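Long-range contacts in NH(3)-dependent NAD(+) synthetase (PDB 3FIU), which belongs to the NAD synthase family of the HUP clan, an alpha/beta fold, and here holds adenosine monophosphate, pyrophosphate and magnesium: residues A[16-27]-A[160-168]; A[69-80]-A[181-190]. One frame throughout, in Å; residues are numbered along the deposited sequence.

Interaction 1 (A[16-27]-A[160-168]); sequences LVNWLSDSCMNY and AADILPLVN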
loop_
_atom_site.group_PDB
_atom_site.type_symbol
_atom_site.label_atom_id
_atom_site.label_comp_id
_atom_site.label_asym_id
_atom_site.label_seq_id
_atom_site.Cartn_x
_atom_site.Cartn_y
_atom_site.Cartn_z
ATOM N N LEU A 16 -8.567 -3.472 23.946
ATOM C CA LEU A 16 -7.940 -2.878 22.777
ATOM C C LEU A 16 -6.660 -2.130 23.139
ATOM O O LEU A 16 -5.634 -2.261 22.457
ATOM C CB LEU A 16 -8.952 -1.955 22.115
ATOM C CG LEU A 16 -9.116 -2.023 20.606
ATOM C CD1 LEU A 16 -8.801 -3.420 20.034
ATOM C CD2 LEU A 16 -10.512 -1.539 20.246
ATOM N N VAL A 17 -6.709 -1.368 24.236
ATOM C CA VAL A 17 -5.542 -0.631 24.733
ATOM C C VAL A 17 -4.392 -1.596 25.094
ATOM O O VAL A 17 -3.225 -1.355 24.746
ATOM C CB VAL A 17 -5.908 0.290 25.954
ATOM C CG1 VAL A 17 -4.662 0.894 26.557
ATOM C CG2 VAL A 17 -6.872 1.421 25.524
ATOM N N ASN A 18 -4.728 -2.680 25.786
ATOM C CA ASN A 18 -3.734 -3.695 26.155
ATOM C C ASN A 18 -3.118 -4.325 24.904
ATOM O O ASN A 18 -1.891 -4.440 24.795
ATOM C CB ASN A 18 -4.369 -4.787 27.018
ATOM C CG ASN A 18 -4.731 -4.309 28.425
ATOM O OD1 ASN A 18 -4.147 -3.357 28.947
ATOM N ND2 ASN A 18 -5.697 -4.984 29.045
ATOM N N TRP A 19 -3.988 -4.679 23.953
ATOM C CA TRP A 19 -3.571 -5.259 22.674
ATOM C C TRP A 19 -2.703 -4.297 21.851
ATOM O O TRP A 19 -1.656 -4.688 21.322
ATOM C CB TRP A 19 -4.796 -5.730 21.900
ATOM C CG TRP A 19 -4.496 -6.295 20.530
ATOM C CD1 TRP A 19 -4.048 -7.551 20.241
ATOM C CD2 TRP A 19 -4.624 -5.613 19.274
ATOM N NE1 TRP A 19 -3.895 -7.703 18.877
ATOM C CE2 TRP A 19 -4.244 -6.528 18.262
ATOM C CE3 TRP A 19 -5.043 -4.324 18.907
ATOM C CZ2 TRP A 19 -4.251 -6.190 16.911
ATOM C CZ3 TRP A 19 -5.051 -3.979 17.560
ATOM C CH2 TRP A 19 -4.670 -4.919 16.574
ATOM N N LEU A 20 -3.119 -3.040 21.745
ATOM C CA LEU A 20 -2.298 -2.052 21.065
ATOM C C LEU A 20 -0.921 -1.952 21.708
ATOM O O LEU A 20 0.102 -1.975 21.005
ATOM C CB LEU A 20 -2.975 -0.678 21.039
ATOM C CG LEU A 20 -4.083 -0.483 20.014
ATOM C CD1 LEU A 20 -4.816 0.816 20.310
ATOM C CD2 LEU A 20 -3.574 -0.535 18.553
ATOM N N SER A 21 -0.893 -1.870 23.041
ATOM C CA SER A 21 0.360 -1.765 23.766
ATOM C C SER A 21 1.280 -2.957 23.512
ATOM O O SER A 21 2.419 -2.768 23.113
ATOM C CB SER A 21 0.134 -1.573 25.272
ATOM O OG SER A 21 1.389 -1.316 25.861
ATOM N N ASP A 22 0.759 -4.164 23.716
ATOM C CA ASP A 22 1.519 -5.398 23.533
ATOM C C ASP A 22 1.960 -5.539 22.080
ATOM O O ASP A 22 3.107 -5.874 21.816
ATOM C CB ASP A 22 0.681 -6.635 23.910
ATOM C CG ASP A 22 0.407 -6.763 25.422
ATOM O OD1 ASP A 22 -0.435 -7.620 25.788
ATOM O OD2 ASP A 22 1.021 -6.041 26.246
ATOM N N SER A 23 1.044 -5.293 21.147
ATOM C CA SER A 23 1.354 -5.383 19.731
ATOM C C SER A 23 2.504 -4.455 19.351
ATOM O O SER A 23 3.402 -4.854 18.623
ATOM C CB SER A 23 0.108 -5.101 18.881
ATOM O OG SER A 23 -0.838 -6.150 19.047
ATOM N N CYS A 24 2.487 -3.235 19.879
ATOM C CA CYS A 24 3.505 -2.226 19.567
ATOM C C CYS A 24 4.860 -2.567 20.186
ATOM O O CYS A 24 5.886 -2.577 19.491
ATOM C CB CYS A 24 3.028 -0.848 20.008
ATOM S SG CYS A 24 4.141 0.493 19.670
ATOM N N MET A 25 4.854 -2.862 21.484
ATOM C CA MET A 25 6.030 -3.397 22.178
ATOM C C MET A 25 6.665 -4.556 21.403
ATOM O O MET A 25 7.874 -4.537 21.135
ATOM C CB MET A 25 5.647 -3.877 23.586
ATOM C CG MET A 25 5.299 -2.766 24.558
ATOM S SD MET A 25 6.665 -1.606 24.716
ATOM C CE MET A 25 7.880 -2.655 25.537
ATOM N N ASN A 26 5.848 -5.544 21.032
ATOM C CA ASN A 26 6.338 -6.751 20.369
ATOM C C ASN A 26 6.668 -6.585 18.889
ATOM O O ASN A 26 7.179 -7.513 18.266
ATOM C CB ASN A 26 5.344 -7.913 20.521
ATOM C CG ASN A 26 5.191 -8.378 21.969
ATOM O OD1 ASN A 26 4.149 -8.943 22.342
ATOM N ND2 ASN A 26 6.228 -8.145 22.791
ATOM N N TYR A 27 6.378 -5.412 18.326
ATOM C CA TYR A 27 6.469 -5.231 16.874
ATOM C C TYR A 27 7.875 -5.463 16.311
ATOM O O TYR A 27 8.024 -6.215 15.361
ATOM C CB TYR A 27 5.931 -3.870 16.448
ATOM C CG TYR A 27 5.535 -3.805 14.988
ATOM C CD1 TYR A 27 4.297 -4.279 14.571
ATOM C CD2 TYR A 27 6.396 -3.239 14.026
ATOM C CE1 TYR A 27 3.900 -4.200 13.231
ATOM C CE2 TYR A 27 6.004 -3.152 12.675
ATOM C CZ TYR A 27 4.750 -3.633 12.296
ATOM O OH TYR A 27 4.347 -3.563 10.976
ATOM N N ALA A 160 -4.161 0.862 4.068
ATOM C CA ALA A 160 -2.781 0.411 4.287
ATOM C C ALA A 160 -2.277 0.878 5.638
ATOM O O ALA A 160 -2.057 2.077 5.845
ATOM C CB ALA A 160 -1.878 0.945 3.197
ATOM N N ALA A 161 -2.095 -0.054 6.571
ATOM C CA ALA A 161 -1.593 0.318 7.891
ATOM C C ALA A 161 -0.852 -0.872 8.498
ATOM O O ALA A 161 -0.781 -1.924 7.877
ATOM C CB ALA A 161 -2.750 0.778 8.792
ATOM N N ASP A 162 -0.292 -0.691 9.689
ATOM C CA ASP A 162 0.428 -1.772 10.369
ATOM C C ASP A 162 -0.497 -2.524 11.303
ATOM O O ASP A 162 -0.279 -3.711 11.576
ATOM C CB ASP A 162 1.610 -1.220 11.150
ATOM C CG ASP A 162 2.642 -0.551 10.259
ATOM O OD1 ASP A 162 2.803 -0.984 9.091
ATOM O OD2 ASP A 162 3.308 0.396 10.732
ATOM N N ILE A 163 -1.537 -1.831 11.793
ATOM C CA ILE A 163 -2.373 -2.382 12.852
ATOM C C ILE A 163 -3.759 -1.759 12.748
ATOM O O ILE A 163 -3.875 -0.546 12.507
ATOM C CB ILE A 163 -1.727 -2.161 14.259
ATOM C CG1 ILE A 163 -2.503 -2.914 15.340
ATOM C CG2 ILE A 163 -1.586 -0.657 14.595
ATOM C CD1 ILE A 163 -1.653 -3.151 16.630
ATOM N N LEU A 164 -4.781 -2.602 12.900
ATOM C CA LEU A 164 -6.176 -2.217 12.705
ATOM C C LEU A 164 -7.011 -2.536 13.955
ATOM O O LEU A 164 -7.674 -3.581 14.028
ATOM C CB LEU A 164 -6.763 -2.907 11.441
ATOM C CG LEU A 164 -6.125 -2.675 10.051
ATOM C CD1 LEU A 164 -6.890 -3.431 8.943
ATOM C CD2 LEU A 164 -6.053 -1.194 9.685
ATOM N N PRO A 165 -6.996 -1.634 14.947
ATOM C CA PRO A 165 -7.745 -1.909 16.190
ATOM C C PRO A 165 -9.273 -1.911 16.058
ATOM O O PRO A 165 -9.941 -2.492 16.909
ATOM C CB PRO A 165 -7.299 -0.785 17.140
ATOM C CG PRO A 165 -6.931 0.367 16.220
ATOM C CD PRO A 165 -6.315 -0.313 14.972
ATOM N N LEU A 166 -9.838 -1.251 15.041
ATOM C CA LEU A 166 -11.286 -1.075 14.977
ATOM C C LEU A 166 -11.976 -2.049 14.024
ATOM O O LEU A 166 -13.199 -2.012 13.868
ATOM C CB LEU A 166 -11.676 0.377 14.587
ATOM C CG LEU A 166 -11.014 1.497 15.415
ATOM C CD1 LEU A 166 -11.539 2.837 14.935
ATOM C CD2 LEU A 166 -11.266 1.344 16.891
ATOM N N VAL A 167 -11.199 -2.912 13.382
ATOM C CA VAL A 167 -11.701 -3.604 12.186
ATOM C C VAL A 167 -12.786 -4.664 12.506
ATOM O O VAL A 167 -13.533 -5.054 11.627
ATOM C CB VAL A 167 -10.506 -4.174 11.351
ATOM C CG1 VAL A 167 -9.934 -5.443 12.012
ATOM C CG2 VAL A 167 -10.884 -4.378 9.855
ATOM N N ASN A 168 -12.879 -5.111 13.753
ATOM C CA ASN A 168 -13.978 -6.000 14.175
ATOM C C ASN A 168 -15.227 -5.253 14.674
ATOM O O ASN A 168 -16.240 -5.883 14.971
ATOM C CB ASN A 168 -13.522 -6.994 15.245
ATOM C CG ASN A 168 -12.453 -7.923 14.759
ATOM O OD1 ASN A 168 -12.327 -8.178 13.568
ATOM N ND2 ASN A 168 -11.661 -8.423 15.683
HETATM O O HOH W 1 1.918 -4.847 10.268
#
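Leu-16 and Pro-165 mark the close end of this contact, their CA atoms 6.7 Å apart, and the backbones diverge toward Tyr-27 and Asp-162. One partner is the C-terminal part of helix 9-25; the other is an irregular connection that includes a type I beta turn from Leu-164 to Val-167. No direct hydrogen bond joins them, and side chains do most of the work. Trp-19, with CG anti to the backbone N (chi1 177°), sends its six-membered ring out to meet Ile-163. CD1 of Ile-163 sits over one ring face in a CH-pi contact, 3.9 Å from the centroid and 28° off the normal. Ser-23 OG lies over the same face nearer the rim, held there by donating to Trp-19 O at 2.8 Å; that carbonyl also takes Ser-23 N, from the opposite face of its plane. Pro-165 CB touches both Trp-19 CZ3 and Leu-20 CD2, lying 4.0 Å from the latter. Leu-16 crosses the proline at about a right angle, with CD1 3.5 Å from Pro-165 O. At the far end a water in the plane of the Tyr-27 ring bridges its OH to Asp-162 O, 2.8 Å from each. The carboxylate of Asp-162 is engaged elsewhere, by Tyr-129, Val-139 N and Lys-155 of the second subunit, whose His-239 stacks on Tyr-27. Leu-16 and Leu-20 pack on Leu-48 of helix 40-51, and Ile-163 rests on Ile-138 of strand 137-139, to which Asp-162 is hydrogen-bonded through its backbone.

Interaction 2 (A[69-80]-A[181-190]); sequences QDMQDALELIEM and LDVPKNILDK
Asp-73 OD1 is gripped by two donors from the other segment: Asn-186 ND2 on its syn lone pair and Lys-190 NZ on its anti lone pair. The hydrogen bond from Asn-186 ND2 to Asp-73 OD1 is 2.7 Å long, with a fairly straight N-H angle of 163°, and the acceptor lies in the amide plane. Asp-70, Asp-73 and Lys-190 make a salt-bridge network between helix 68-81 and the residue just past the end of helix 185-189 in this HUP-type alpha/beta fold. Lys-190 NZ reaches Asp-70 OD1 at 2.7 Å, on the anti side but tilted out of the carboxylate plane. CG of the lysine stands between its backbone N and carbonyl carbon (chi1 72°), and a bend further along brings NZ in between the two aspartates. The same ammonium also donates to Gly-38 O, between Ser-37 and Gly-39 of the pyrophosphate pocket, so the network ties helix 68-81 and the end of helix 185-189 to that loop. Two carboxylates beside the Lys-190 ammonium would probably favour its charged form. The other oxygen, Asp-73 OD2, takes Gln-69 NE2 from above the carboxylate plane at 2.7 Å, so the carboxylate is held at both oxygens.

The axes of segments 69-80 and 185-189 come within 10.1 Å, with 127° between their directions, and mostly apolar contacts fill in beside the charges. Ile-187 lays CG1 3.8 Å from Asp-73 CB. Pro-184 is at the N-cap position of helix 185-189. Glu-76 is extended and runs alongside its ring, pointing the other way, with OE2 3.5 Å from Pro-184 CB. Leu-77 instead meets the ring at about a right angle, its CD1 3.8 Å from Pro-184 CD.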
loop_
_atom_site.group_PDB
_atom_site.type_symbol
_atom_site.label_atom_id
_atom_site.label_comp_id
_atom_site.label_asym_id
_atom_site.label_seq_id
_atom_site.Cartn_x
_atom_site.Cartn_y
_atom_site.Cartn_z
ATOM N N GLN A 69 -13.789 22.808 9.137
ATOM C CA GLN A 69 -14.316 22.344 10.430
ATOM C C GLN A 69 -13.718 21.013 10.837
ATOM O O GLN A 69 -13.570 20.726 12.027
ATOM C CB GLN A 69 -15.837 22.217 10.391
ATOM C CG GLN A 69 -16.454 21.955 11.767
ATOM C CD GLN A 69 -15.998 22.967 12.786
ATOM O OE1 GLN A 69 -16.076 24.177 12.550
ATOM N NE2 GLN A 69 -15.504 22.488 13.923
ATOM N N ASP A 70 -13.384 20.195 9.846
ATOM C CA ASP A 70 -12.870 18.866 10.118
ATOM C C ASP A 70 -11.428 18.939 10.639
ATOM O O ASP A 70 -11.064 18.180 11.524
ATOM C CB ASP A 70 -13.003 17.978 8.882
ATOM C CG ASP A 70 -14.469 17.653 8.557
ATOM O OD1 ASP A 70 -15.355 17.698 9.466
ATOM O OD2 ASP A 70 -14.736 17.353 7.396
ATOM N N MET A 71 -10.629 19.859 10.081
ATOM C CA MET A 71 -9.316 20.142 10.629
ATOM C C MET A 71 -9.446 20.680 12.051
ATOM O O MET A 71 -8.685 20.278 12.929
ATOM C CB MET A 71 -8.548 21.147 9.775
ATOM C CG MET A 71 -7.121 21.398 10.262
ATOM S SD MET A 71 -6.384 22.837 9.457
ATOM C CE MET A 71 -7.129 24.082 10.470
ATOM N N GLN A 72 -10.403 21.598 12.265
ATOM C CA GLN A 72 -10.584 22.206 13.605
ATOM C C GLN A 72 -10.979 21.188 14.669
ATOM O O GLN A 72 -10.477 21.229 15.793
ATOM C CB GLN A 72 -11.563 23.408 13.563
ATOM C CG GLN A 72 -11.082 24.500 12.606
ATOM C CD GLN A 72 -12.010 25.692 12.488
ATOM O OE1 GLN A 72 -11.566 26.829 12.640
ATOM N NE2 GLN A 72 -13.286 25.450 12.168
ATOM N N ASP A 73 -11.864 20.261 14.295
ATOM C CA ASP A 73 -12.284 19.197 15.220
ATOM C C ASP A 73 -11.134 18.255 15.561
ATOM O O ASP A 73 -10.984 17.830 16.706
ATOM C CB ASP A 73 -13.439 18.399 14.620
ATOM C CG ASP A 73 -14.766 19.157 14.635
ATOM O OD1 ASP A 73 -15.719 18.684 13.942
ATOM O OD2 ASP A 73 -14.854 20.218 15.291
ATOM N N ALA A 74 -10.333 17.909 14.552
ATOM C CA ALA A 74 -9.134 17.081 14.802
ATOM C C ALA A 74 -8.174 17.798 15.776
ATOM O O ALA A 74 -7.615 17.191 16.687
ATOM C CB ALA A 74 -8.429 16.774 13.484
ATOM N N LEU A 75 -7.962 19.092 15.529
ATOM C CA LEU A 75 -7.113 19.915 16.396
ATOM C C LEU A 75 -7.670 19.961 17.802
ATOM O O LEU A 75 -6.924 19.837 18.767
ATOM C CB LEU A 75 -6.991 21.340 15.853
ATOM C CG LEU A 75 -5.871 21.607 14.853
ATOM C CD1 LEU A 75 -5.973 23.039 14.269
ATOM C CD2 LEU A 75 -4.515 21.350 15.525
ATOM N N GLU A 76 -8.985 20.121 17.908
ATOM C CA GLU A 76 -9.623 20.097 19.218
ATOM C C GLU A 76 -9.307 18.796 19.985
ATOM O O GLU A 76 -8.924 18.837 21.167
ATOM C CB GLU A 76 -11.131 20.308 19.115
ATOM C CG GLU A 76 -11.739 20.406 20.524
ATOM C CD GLU A 76 -13.205 20.741 20.527
ATOM O OE1 GLU A 76 -13.647 21.482 19.614
ATOM O OE2 GLU A 76 -13.909 20.263 21.437
ATOM N N LEU A 77 -9.471 17.651 19.323
ATOM C CA LEU A 77 -9.084 16.364 19.924
ATOM C C LEU A 77 -7.613 16.264 20.345
ATOM O O LEU A 77 -7.311 15.830 21.464
ATOM C CB LEU A 77 -9.451 15.203 18.995
ATOM C CG LEU A 77 -9.169 13.808 19.569
ATOM C CD1 LEU A 77 -10.074 13.506 20.794
ATOM C CD2 LEU A 77 -9.331 12.779 18.446
ATOM N N ILE A 78 -6.712 16.686 19.457
ATOM C CA ILE A 78 -5.283 16.732 19.752
ATOM C C ILE A 78 -5.001 17.569 21.031
ATOM O O ILE A 78 -4.217 17.142 21.888
ATOM C CB ILE A 78 -4.522 17.269 18.529
ATOM C CG1 ILE A 78 -4.397 16.181 17.431
ATOM C CG2 ILE A 78 -3.149 17.865 18.910
ATOM C CD1 ILE A 78 -4.032 16.777 16.050
ATOM N N GLU A 79 -5.618 18.747 21.132
ATOM C CA GLU A 79 -5.473 19.613 22.320
ATOM C C GLU A 79 -5.899 18.874 23.589
ATOM O O GLU A 79 -5.217 18.932 24.623
ATOM C CB GLU A 79 -6.261 20.923 22.141
ATOM C CG GLU A 79 -5.579 21.909 21.141
ATOM C CD GLU A 79 -6.543 22.861 20.414
ATOM O OE1 GLU A 79 -7.723 22.965 20.803
ATOM O OE2 GLU A 79 -6.105 23.515 19.431
ATOM N N MET A 80 -7.033 18.181 23.505
ATOM C CA MET A 80 -7.567 17.421 24.641
ATOM C C MET A 80 -6.636 16.272 25.072
ATOM O O MET A 80 -6.481 15.975 26.275
ATOM C CB MET A 80 -8.953 16.880 24.263
ATOM C CG MET A 80 -9.597 16.001 25.316
ATOM S SD MET A 80 -11.214 15.385 24.769
ATOM C CE MET A 80 -10.936 13.654 25.099
ATOM N N LEU A 181 -14.971 7.523 25.483
ATOM C CA LEU A 181 -13.645 8.129 25.487
ATOM C C LEU A 181 -13.673 9.666 25.434
ATOM O O LEU A 181 -12.638 10.317 25.220
ATOM C CB LEU A 181 -12.840 7.583 24.313
ATOM C CG LEU A 181 -12.601 6.067 24.290
ATOM C CD1 LEU A 181 -12.092 5.642 22.894
ATOM C CD2 LEU A 181 -11.662 5.655 25.407
ATOM N N ASP A 182 -14.868 10.223 25.607
ATOM C CA ASP A 182 -15.080 11.670 25.670
ATOM C C ASP A 182 -14.592 12.417 24.437
ATOM O O ASP A 182 -14.031 13.509 24.540
ATOM C CB ASP A 182 -14.468 12.252 26.964
ATOM C CG ASP A 182 -14.972 11.528 28.221
ATOM O OD1 ASP A 182 -16.192 11.301 28.346
ATOM O OD2 ASP A 182 -14.142 11.180 29.072
ATOM N N VAL A 183 -14.812 11.820 23.264
ATOM C CA VAL A 183 -14.447 12.445 22.015
ATOM C C VAL A 183 -15.358 13.670 21.868
ATOM O O VAL A 183 -16.526 13.583 22.213
ATOM C CB VAL A 183 -14.628 11.407 20.846
ATOM C CG1 VAL A 183 -14.750 12.060 19.500
ATOM C CG2 VAL A 183 -13.484 10.361 20.849
ATOM N N PRO A 184 -14.828 14.828 21.408
ATOM C CA PRO A 184 -15.686 16.014 21.268
ATOM C C PRO A 184 -17.014 15.796 20.549
ATOM O O PRO A 184 -17.111 15.117 19.503
ATOM C CB PRO A 184 -14.811 16.982 20.491
ATOM C CG PRO A 184 -13.465 16.663 21.011
ATOM C CD PRO A 184 -13.438 15.152 21.033
ATOM N N LYS A 185 -18.036 16.410 21.133
ATOM C CA LYS A 185 -19.408 16.308 20.650
ATOM C C LYS A 185 -19.608 16.457 19.141
ATOM O O LYS A 185 -20.378 15.687 18.560
ATOM C CB LYS A 185 -20.272 17.326 21.401
ATOM C CG LYS A 185 -21.718 17.353 20.968
ATOM C CD LYS A 185 -22.532 18.309 21.847
ATOM C CE LYS A 185 -23.973 18.471 21.336
ATOM N NZ LYS A 185 -24.694 17.150 21.315
ATOM N N ASN A 186 -18.978 17.455 18.500
ATOM C CA ASN A 186 -19.166 17.601 17.045
ATOM C C ASN A 186 -18.707 16.401 16.228
ATOM O O ASN A 186 -19.294 16.101 15.178
ATOM C CB ASN A 186 -18.529 18.859 16.462
ATOM C CG ASN A 186 -19.142 19.223 15.133
ATOM O OD1 ASN A 186 -20.351 19.410 15.041
ATOM N ND2 ASN A 186 -18.341 19.262 14.091
ATOM N N ILE A 187 -17.681 15.716 16.722
ATOM C CA ILE A 187 -17.183 14.493 16.061
ATOM C C ILE A 187 -18.200 13.365 16.251
ATOM O O ILE A 187 -18.512 12.639 15.300
ATOM C CB ILE A 187 -15.813 14.116 16.609
ATOM C CG1 ILE A 187 -14.808 15.246 16.256
ATOM C CG2 ILE A 187 -15.331 12.734 16.058
ATOM C CD1 ILE A 187 -13.423 15.042 16.898
ATOM N N LEU A 188 -18.730 13.243 17.473
ATOM C CA LEU A 188 -19.814 12.285 17.755
ATOM C C LEU A 188 -21.029 12.500 16.852
ATOM O O LEU A 188 -21.646 11.547 16.415
ATOM C CB LEU A 188 -20.249 12.353 19.236
ATOM C CG LEU A 188 -19.232 11.904 20.316
ATOM C CD1 LEU A 188 -19.813 12.029 21.726
ATOM C CD2 LEU A 188 -18.714 10.475 20.072
ATOM N N ASP A 189 -21.373 13.759 16.603
ATOM C CA ASP A 189 -22.652 14.098 15.974
ATOM C C ASP A 189 -22.611 14.244 14.465
ATOM O O ASP A 189 -23.674 14.216 13.825
ATOM C CB ASP A 189 -23.220 15.398 16.575
ATOM C CG ASP A 189 -23.610 15.252 18.034
ATOM O OD1 ASP A 189 -23.573 14.126 18.574
ATOM O OD2 ASP A 189 -23.934 16.281 18.664
ATOM N N LYS A 190 -21.418 14.437 13.898
ATOM C CA LYS A 190 -21.300 14.747 12.470
ATOM C C LYS A 190 -21.561 13.514 11.616
ATOM O O LYS A 190 -21.439 12.393 12.090
ATOM C CB LYS A 190 -19.959 15.404 12.105
ATOM C CG LYS A 190 -18.739 14.507 12.144
ATOM C CD LYS A 190 -17.460 15.194 11.492
ATOM C CE LYS A 190 -16.997 16.433 12.257
ATOM N NZ LYS A 190 -15.551 16.792 12.017
#

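In the fold
The centres of the two contacts lie 22 Å apart and their nearest atoms about 6 Å, without touching. Along the chain the segments alternate, 16-27, 69-80, 160-168, 181-190, so the two long-range closures interlock within one NAD synthase fold. Helix 40-51 is common ground: interaction 1 packs on Leu-48, interaction 2 on Ala-43, Ser-47 and Lys-51. Interaction 1 sits by strands 31-35 and 137-139 and reaches the second subunit, whereas helix 68-81 of interaction 2 covers strands 56-60 and 84-87. Both come within about 7 Å of bound adenosine monophosphate and pyrophosphate, so both lie near the ligand site, one facing the second subunit, the other within the chain.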